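Local coordinates for protein endonuclease V (Homo sapiens, PDB 6OZE) that probably cuts inosine-containing RNA, as a metal-dependent, inosine-specific endoribonuclease of the endonuclease V family, at residues R11-L16 against V122-G127; A18-R23 against L134-D139. The protein carries 4 engineered substitutions. All blocks are in the same frame, centred on the assembly; numbering follows the deposited sequence.

Both interactions bring the N-terminal part of the chain against the stretch that follows strand 115-118. Interaction 1 joins helix 3-17 to the loop before helix 130-138. Interaction 2 joins the loop after helix 3-17 to the end of helix 130-138. Their centres are about 11 Å apart. Neither is a true core contact. Interaction 1 is partly buried and polar, with a buried amide meeting a guanidinium group. Interaction 2 lies at the surface and is apolar, resting mainly on two valines. The two are adjoining: L16 O of the first segment pair packs on V136 CG2 of the second at 3.8 Å. F128 touches both L16 and V20.

Interaction 1 of 2, residues R11-L16 against V122-G127; sequences REQARL and VLHHRG
The amide of Q13 points at two flat groups of the loop, the H124 ring and the R126 guanidinium. It meets both obliquely. Its plane stands almost perpendicular to the H124 ring and is turned 32° from the guanidinium. Q13 NE2 comes within 4.1 Å of H124 CE1. One face of that ring carries H125 ND1, offset toward the rim, and G127 N lies at its edge.

Q13 reaches the loop from helix 3-17 with a chain extended beyond CG. Its OE1 takes a weak hydrogen bond from R126 NH1 at 3.0 Å, bent to an N-H...O angle of 126°. The same oxygen, Q13 OE1, lies 3.1 Å from R126 CD. R126 bends at chi3 (-82°), and both CD and the guanidinium come alongside the oxygen. The amide has a stronger polar partner outside the loop: NE2 hydrogen-bonds to G86 O. F87 touches both Q13 and R126.

H124 to G127 form a type I beta turn, closed by G127 N to H124 O at 3.1 Å. G127 has positive phi. K17, the last residue of helix 3-17, hydrogen-bonds through NZ to R126 O and so adds a second polar tie between helix and turn. Away from the loop, R15 grips E12 side-on in a salt bridge. R15 NE meets E12 OE1 at 2.7 Å and R15 NH2 meets E12 OE2 at 2.9 Å.

With an alanine in place of R126, Q13 OE1 would probably lose its only donor from this loop, and the carbonyl side of the amide would be less fixed. The buried amide is thus held unequally, more strongly through its nitrogen, to G86 O, than through its oxygen, and the turn is tied to the helix by polar bonds more than by apolar contact.

Interaction 2 of 2, residues A18-R23 against L134-D139; sequences AHVVDR and LGVLTD
V136 meets V20 where the loop after helix 3-17 passes the last turns of helix 130-138. This is the tight part of the contact. V20 CG2 and V136 CG2 pack methyl to methyl at 3.6 Å, and the two side chains cross at about a right angle. V136 CG2 also comes within 3.9 Å of V20 N. The other methyl of V136, CG1, stands anti to the backbone N (chi1 163°) and touches H19 CB at 3.9 Å. V136 therefore reaches two successive loop residues, one with each branch. It was modelled in two conformers, and these distances belong to one of them.

Helix 130-138 is the crossover of a beta-alpha-beta unit. It links the neighbouring parallel strands 115-118 and 142-146 of the central mixed sheet, consistent with the RNase H-like clan. Its other flank packs on helix 89-106 through L134 and L137. The helix ends in a Schellman motif. D139 has positive phi as the C-prime residue, L140 N returns to G135 O, and D139 N makes a weak bond of 3.4 Å to V136 O. One turn back, L134 O takes two bonds from T138, from OG1 at 2.8 Å and from N at 2.9 Å. The two donors arrive from opposite faces of the carbonyl plane.

The loose side begins at H19. Only its CB joins the packing. The ring leads away from the helix, and ND1 hydrogen-bonds to R15 O. V21 and D139 do not touch each other, yet H205 bridges them: its ND1 bonds V21 N and its NE2 bonds D139 OD1. Beyond V21 the loop draws off, and D22 is exposed and poorly ordered.

Interaction 1 of 2, residues R11-L16 against V122-G127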
ATOM      1  N   ARG A  11      -6.067   0.064  20.944  1.00 33.62           N
ATOM      2  CA  ARG A  11      -6.154  -1.318  21.392  1.00 32.12           C
ATOM      3  C   ARG A  11      -6.464  -2.254  20.228  1.00 30.06           C
ATOM      4  O   ARG A  11      -5.960  -3.383  20.175  1.00 30.75           O
ATOM      5  CB  ARG A  11      -7.218  -1.423  22.484  1.00 43.10           C
ATOM      6  CG  ARG A  11      -7.027  -2.605  23.379  1.00 62.36           C
ATOM      7  CD  ARG A  11      -8.256  -3.465  23.380  1.00 70.71           C
ATOM      8  NE  ARG A  11      -9.105  -3.200  24.530  1.00 67.56           N
ATOM      9  CZ  ARG A  11     -10.061  -4.021  24.941  1.00 71.35           C
ATOM     10  NH1 ARG A  11     -10.283  -5.157  24.293  1.00 80.21           N
ATOM     11  NH2 ARG A  11     -10.788  -3.709  26.000  1.00 54.96           N
ATOM     12  N   GLU A  12      -7.290  -1.806  19.280  1.00 28.61           N
ATOM     13  CA  GLU A  12      -7.597  -2.638  18.123  1.00 26.77           C
ATOM     14  C   GLU A  12      -6.391  -2.756  17.191  1.00 27.77           C
ATOM     15  O   GLU A  12      -6.151  -3.821  16.607  1.00 27.39           O
ATOM     16  CB  GLU A  12      -8.824  -2.073  17.397  1.00 29.66           C
ATOM     17  CG  GLU A  12      -9.218  -2.785  16.105  1.00 26.68           C
ATOM     18  CD  GLU A  12      -9.747  -4.199  16.313  1.00 26.37           C
ATOM     19  OE1 GLU A  12      -9.712  -4.700  17.457  1.00 28.65           O
ATOM     20  OE2 GLU A  12     -10.187  -4.812  15.312  1.00 29.92           O
ATOM     21  N   GLN A  13      -5.618  -1.676  17.031  1.00 26.50           N
ATOM     22  CA  GLN A  13      -4.375  -1.795  16.277  1.00 25.38           C
ATOM     23  C   GLN A  13      -3.458  -2.823  16.917  1.00 28.96           C
ATOM     24  O   GLN A  13      -2.879  -3.663  16.223  1.00 29.65           O
ATOM     25  CB  GLN A  13      -3.670  -0.443  16.206  1.00 27.94           C
ATOM     26  CG  GLN A  13      -4.328   0.524  15.253  1.00 28.76           C
ATOM     27  CD  GLN A  13      -3.607   1.857  15.216  1.00 29.22           C
ATOM     28  OE1 GLN A  13      -3.124   2.336  16.239  1.00 33.92           O
ATOM     29  NE2 GLN A  13      -3.542   2.465  14.035  1.00 28.64           N
ATOM     30  N   ALA A  14      -3.340  -2.793  18.249  1.00 27.85           N
ATOM     31  CA  ALA A  14      -2.492  -3.757  18.944  1.00 30.92           C
ATOM     32  C   ALA A  14      -3.015  -5.175  18.760  1.00 33.28           C
ATOM     33  O   ALA A  14      -2.236  -6.108  18.532  1.00 32.69           O
ATOM     34  CB  ALA A  14      -2.388  -3.403  20.430  1.00 32.61           C
ATOM     35  N   ARG A  15      -4.339  -5.356  18.838  1.00 27.27           N
ATOM     36  CA  ARG A  15      -4.913  -6.686  18.647  1.00 29.29           C
ATOM     37  C   ARG A  15      -4.559  -7.233  17.277  1.00 31.29           C
ATOM     38  O   ARG A  15      -4.159  -8.396  17.138  1.00 29.70           O
ATOM     39  CB  ARG A  15      -6.440  -6.623  18.784  1.00 28.56           C
ATOM     40  CG  ARG A  15      -7.129  -7.989  18.625  1.00 28.54           C
ATOM     41  CD  ARG A  15      -8.658  -7.900  18.789  1.00 28.53           C
ATOM     42  NE  ARG A  15      -9.324  -7.394  17.578  1.00 28.06           N
ATOM     43  CZ  ARG A  15      -9.969  -8.165  16.700  1.00 30.20           C
ATOM     44  NH1 ARG A  15     -10.019  -9.481  16.872  1.00 30.93           N
ATOM     45  NH2 ARG A  15     -10.587  -7.621  15.658  1.00 27.53           N
ATOM     46  N   LEU A  16      -4.732  -6.413  16.252  1.00 25.86           N
ATOM     47  CA  LEU A  16      -4.532  -6.875  14.887  1.00 21.84           C
ATOM     48  C   LEU A  16      -3.052  -7.001  14.543  1.00 26.47           C
ATOM     49  O   LEU A  16      -2.666  -7.912  13.801  1.00 29.12           O
ATOM     50  CB  LEU A  16      -5.233  -5.930  13.913  1.00 23.74           C
ATOM     51  CG  LEU A  16      -6.757  -5.880  14.076  1.00 27.19           C
ATOM     52  CD1 LEU A  16      -7.326  -4.927  13.043  1.00 28.45           C
ATOM     53  CD2 LEU A  16      -7.344  -7.264  13.912  1.00 27.55           C
ATOM     54  N   VAL A 122       4.304  -1.597   8.019  1.00 30.93           N
ATOM     55  CA  VAL A 122       4.911  -1.488   9.338  1.00 33.02           C
ATOM     56  C   VAL A 122       5.686  -0.189   9.510  1.00 32.32           C
ATOM     57  O   VAL A 122       5.986   0.197  10.647  1.00 36.38           O
ATOM     58  CB  VAL A 122       5.701  -2.762   9.676  1.00 44.79           C
ATOM     59  CG1 VAL A 122       4.778  -3.975   9.600  1.00 52.12           C
ATOM     60  CG2 VAL A 122       6.846  -2.922   8.730  1.00 33.39           C
ATOM     61  N   LEU A 123       6.002   0.516   8.422  1.00 30.66           N
ATOM     62  CA  LEU A 123       6.626   1.837   8.533  1.00 30.75           C
ATOM     63  C   LEU A 123       5.494   2.805   8.853  1.00 35.51           C
ATOM     64  O   LEU A 123       4.858   3.366   7.960  1.00 34.07           O
ATOM     65  CB  LEU A 123       7.326   2.206   7.230  1.00 34.59           C
ATOM     66  CG  LEU A 123       8.381   3.322   7.183  1.00 49.77           C
ATOM     67  CD1 LEU A 123       8.991   3.418   5.786  1.00 49.33           C
ATOM     68  CD2 LEU A 123       7.836   4.677   7.604  1.00 52.95           C
ATOM     69  N   HIS A 124       5.251   3.008  10.141  1.00 35.82           N
ATOM     70  CA  HIS A 124       4.043   3.693  10.575  1.00 34.81           C
ATOM     71  C   HIS A 124       4.203   4.063  12.042  1.00 37.96           C
ATOM     72  O   HIS A 124       5.005   3.464  12.763  1.00 41.18           O
ATOM     73  CB  HIS A 124       2.831   2.782  10.357  1.00 32.80           C
ATOM     74  CG  HIS A 124       1.524   3.376  10.787  1.00 37.10           C
ATOM     75  ND1 HIS A 124       0.949   3.091  12.003  1.00 41.66           N
ATOM     76  CD2 HIS A 124       0.673   4.215  10.151  1.00 38.56           C
ATOM     77  CE1 HIS A 124      -0.200   3.737  12.106  1.00 37.44           C
ATOM     78  NE2 HIS A 124      -0.389   4.428  10.996  1.00 40.57           N
ATOM     79  N   HIS A 125       3.406   5.050  12.473  1.00 43.98           N
ATOM     80  CA  HIS A 125       3.477   5.560  13.842  1.00 49.76           C
ATOM     81  C   HIS A 125       3.457   4.435  14.867  1.00 47.09           C
ATOM     82  O   HIS A 125       4.156   4.496  15.886  1.00 52.27           O
ATOM     83  CB  HIS A 125       2.283   6.481  14.115  1.00 51.76           C
ATOM     84  CG  HIS A 125       2.108   7.582  13.117  1.00 48.42           C
ATOM     85  ND1 HIS A 125       1.818   7.349  11.790  1.00 47.38           N
ATOM     86  CD2 HIS A 125       2.151   8.928  13.260  1.00 52.27           C
ATOM     87  CE1 HIS A 125       1.707   8.501  11.155  1.00 48.66           C
ATOM     88  NE2 HIS A 125       1.904   9.475  12.024  1.00 51.85           N
ATOM     89  N   ARG A 126       2.647   3.403  14.622  1.00 48.28           N
ATOM     90  CA  ARG A 126       2.457   2.312  15.567  1.00 49.55           C
ATOM     91  C   ARG A 126       2.871   0.965  14.985  1.00 53.72           C
ATOM     92  O   ARG A 126       2.466  -0.080  15.502  1.00 50.00           O
ATOM     93  CB  ARG A 126       1.001   2.286  16.040  1.00 58.38           C
ATOM     94  CG  ARG A 126       0.775   1.673  17.416  1.00 72.26           C
ATOM     95  CD  ARG A 126      -0.563   2.110  18.002  1.00 76.68           C
ATOM     96  NE  ARG A 126      -0.477   3.425  18.627  1.00 79.15           N
ATOM     97  CZ  ARG A 126      -0.747   4.576  18.017  1.00 66.33           C
ATOM     98  NH1 ARG A 126      -1.136   4.591  16.750  1.00 49.75           N
ATOM     99  NH2 ARG A 126      -0.629   5.718  18.684  1.00 74.28           N
ATOM    100  N   GLY A 127       3.685   0.967  13.928  1.00 39.22           N
ATOM    101  CA  GLY A 127       4.005  -0.276  13.255  1.00 44.61           C
ATOM    102  C   GLY A 127       2.815  -0.964  12.626  1.00 32.93           C
ATOM    103  O   GLY A 127       2.862  -2.175  12.391  1.00 37.29           O
TER

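Interaction 2 of 2, residues A18-R23 against L134-D139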
ATOM      1  N   ALA A  18      -0.714  -8.096  16.273  1.00 30.02           N
ATOM      2  CA  ALA A  18      -0.212  -9.380  16.739  1.00 32.26           C
ATOM      3  C   ALA A  18      -0.404 -10.482  15.706  1.00 36.86           C
ATOM      4  O   ALA A  18       0.221 -11.541  15.827  1.00 37.10           O
ATOM      5  CB  ALA A  18      -0.874  -9.761  18.063  1.00 35.04           C
ATOM      6  N   HIS A  19      -1.245 -10.255  14.696  1.00 32.22           N
ATOM      7  CA  HIS A  19      -1.497 -11.224  13.638  1.00 28.20           C
ATOM      8  C   HIS A  19      -0.686 -10.971  12.376  1.00 34.39           C
ATOM      9  O   HIS A  19      -0.799 -11.756  11.432  1.00 36.93           O
ATOM     10  CB  HIS A  19      -2.987 -11.276  13.285  1.00 33.52           C
ATOM     11  CG  HIS A  19      -3.836 -11.858  14.370  1.00 38.53           C
ATOM     12  ND1 HIS A  19      -4.347 -11.101  15.403  1.00 48.35           N
ATOM     13  CD2 HIS A  19      -4.236 -13.130  14.599  1.00 43.61           C
ATOM     14  CE1 HIS A  19      -5.047 -11.880  16.210  1.00 47.50           C
ATOM     15  NE2 HIS A  19      -4.996 -13.115  15.745  1.00 47.64           N
ATOM     16  N   VAL A  20       0.105  -9.895  12.329  1.00 34.74           N
ATOM     17  CA  VAL A  20       0.935  -9.622  11.155  1.00 33.22           C
ATOM     18  C   VAL A  20       1.998 -10.705  11.007  1.00 35.32           C
ATOM     19  O   VAL A  20       2.650 -11.104  11.980  1.00 37.03           O
ATOM     20  CB  VAL A  20       1.578  -8.225  11.247  1.00 36.02           C
ATOM     21  CG1 VAL A  20       2.550  -8.008  10.085  1.00 36.93           C
ATOM     22  CG2 VAL A  20       0.535  -7.147  11.234  1.00 37.23           C
ATOM     23  N   VAL A  21       2.175 -11.185   9.781  1.00 34.88           N
ATOM     24  CA  VAL A  21       3.191 -12.178   9.442  1.00 36.15           C
ATOM     25  C   VAL A  21       4.213 -11.473   8.563  1.00 37.31           C
ATOM     26  O   VAL A  21       3.897 -11.076   7.441  1.00 35.40           O
ATOM     27  CB  VAL A  21       2.566 -13.372   8.706  1.00 38.84           C
ATOM     28  CG1 VAL A  21       3.643 -14.313   8.176  1.00 37.05           C
ATOM     29  CG2 VAL A  21       1.588 -14.109   9.610  1.00 43.64           C
ATOM     30  N   ASP A  22       5.453 -11.328   9.044  1.00 44.62           N
ATOM     31  CA  ASP A  22       6.450 -10.532   8.333  1.00 49.34           C
ATOM     32  C   ASP A  22       7.452 -11.387   7.566  1.00 53.15           C
ATOM     33  O   ASP A  22       8.605 -10.985   7.374  1.00 60.52           O
ATOM     34  CB  ASP A  22       7.149  -9.536   9.259  1.00 63.13           C
ATOM     35  CG  ASP A  22       7.863 -10.207  10.407  1.00 80.01           C
ATOM     36  OD1 ASP A  22       7.507 -11.356  10.740  1.00 89.00           O
ATOM     37  OD2 ASP A  22       8.777  -9.579  10.981  1.00 89.68           O
ATOM     38  N   ARG A  23       7.024 -12.557   7.111  1.00 36.43           N
ATOM     39  CA  ARG A  23       7.830 -13.448   6.305  1.00 38.26           C
ATOM     40  C   ARG A  23       7.013 -13.865   5.095  1.00 33.99           C
ATOM     41  O   ARG A  23       5.797 -13.657   5.030  1.00 35.52           O
ATOM     42  CB  ARG A  23       8.239 -14.691   7.098  1.00 43.12           C
ATOM     43  CG  ARG A  23       7.066 -15.574   7.443  1.00 48.86           C
ATOM     44  CD  ARG A  23       7.478 -16.739   8.322  1.00 61.31           C
ATOM     45  NE  ARG A  23       6.317 -17.530   8.712  1.00 70.54           N
ATOM     46  CZ  ARG A  23       5.788 -18.494   7.967  1.00 74.35           C
ATOM     47  NH1 ARG A  23       6.319 -18.793   6.787  1.00 68.82           N
ATOM     48  NH2 ARG A  23       4.728 -19.160   8.402  1.00 79.30           N
ATOM     49  N   LEU A 134      -5.152  -3.646   6.346  1.00 18.27           N
ATOM     50  CA  LEU A 134      -5.896  -4.314   5.285  1.00 19.88           C
ATOM     51  C   LEU A 134      -5.402  -5.743   5.088  1.00 20.74           C
ATOM     52  O   LEU A 134      -6.204  -6.660   4.873  1.00 22.50           O
ATOM     53  CB  LEU A 134      -5.779  -3.508   3.987  1.00 19.89           C
ATOM     54  CG  LEU A 134      -6.536  -4.056   2.780  1.00 19.90           C
ATOM     55  CD1 LEU A 134      -8.061  -4.004   3.008  1.00 20.96           C
ATOM     56  CD2 LEU A 134      -6.154  -3.260   1.546  1.00 21.41           C
ATOM     57  N   GLY A 135      -4.079  -5.958   5.154  1.00 20.52           N
ATOM     58  CA  GLY A 135      -3.552  -7.302   4.957  1.00 24.82           C
ATOM     59  C   GLY A 135      -4.046  -8.300   5.989  1.00 22.23           C
ATOM     60  O   GLY A 135      -4.435  -9.422   5.654  1.00 24.75           O
ATOM     61  N   VAL A 136      -4.022  -7.924   7.268  1.00 23.35           N
ATOM     62  CA  VAL A 136      -4.445  -8.853   8.316  0.65 20.64           C
ATOM     63  C   VAL A 136      -5.925  -9.192   8.170  1.00 22.36           C
ATOM     64  O   VAL A 136      -6.342 -10.339   8.366  1.00 25.86           O
ATOM     65  CB  VAL A 136      -4.113  -8.281   9.711  0.65 24.93           C
ATOM     66  CG1 VAL A 136      -4.886  -9.006  10.800  0.65 28.01           C
ATOM     67  CG2 VAL A 136      -2.610  -8.376   9.982  0.65 27.19           C
ATOM     68  N   LEU A 137      -6.746  -8.186   7.836  1.00 22.79           N
ATOM     69  CA  LEU A 137      -8.187  -8.409   7.767  1.00 23.67           C
ATOM     70  C   LEU A 137      -8.598  -9.173   6.511  1.00 25.05           C
ATOM     71  O   LEU A 137      -9.523  -9.986   6.573  1.00 25.60           O
ATOM     72  CB  LEU A 137      -8.924  -7.074   7.882  1.00 22.93           C
ATOM     73  CG  LEU A 137      -8.916  -6.446   9.278  1.00 27.83           C
ATOM     74  CD1 LEU A 137      -9.574  -5.077   9.227  1.00 32.32           C
ATOM     75  CD2 LEU A 137      -9.630  -7.332  10.298  1.00 30.29           C
ATOM     76  N   THR A 138      -7.925  -8.949   5.378  1.00 25.06           N
ATOM     77  CA  THR A 138      -8.178  -9.760   4.188  1.00 23.45           C
ATOM     78  C   THR A 138      -7.436 -11.088   4.214  1.00 27.32           C
ATOM     79  O   THR A 138      -7.783 -11.986   3.436  1.00 31.94           O
ATOM     80  CB  THR A 138      -7.751  -9.022   2.917  1.00 28.20           C
ATOM     81  OG1 THR A 138      -6.347  -8.752   2.966  1.00 27.50           O
ATOM     82  CG2 THR A 138      -8.518  -7.711   2.761  1.00 32.68           C
ATOM     83  N   ASP A 139      -6.439 -11.231   5.098  1.00 27.49           N
ATOM     84  CA  ASP A 139      -5.486 -12.349   5.083  1.00 26.14           C
ATOM     85  C   ASP A 139      -4.863 -12.536   3.703  1.00 29.07           C
ATOM     86  O   ASP A 139      -4.755 -13.649   3.192  1.00 36.19           O
ATOM     87  CB  ASP A 139      -6.091 -13.648   5.598  1.00 32.48           C
ATOM     88  CG  ASP A 139      -5.035 -14.613   6.100  1.00 45.74           C
ATOM     89  OD1 ASP A 139      -3.951 -14.148   6.531  1.00 38.51           O
ATOM     90  OD2 ASP A 139      -5.285 -15.833   6.053  1.00 45.35           O
TER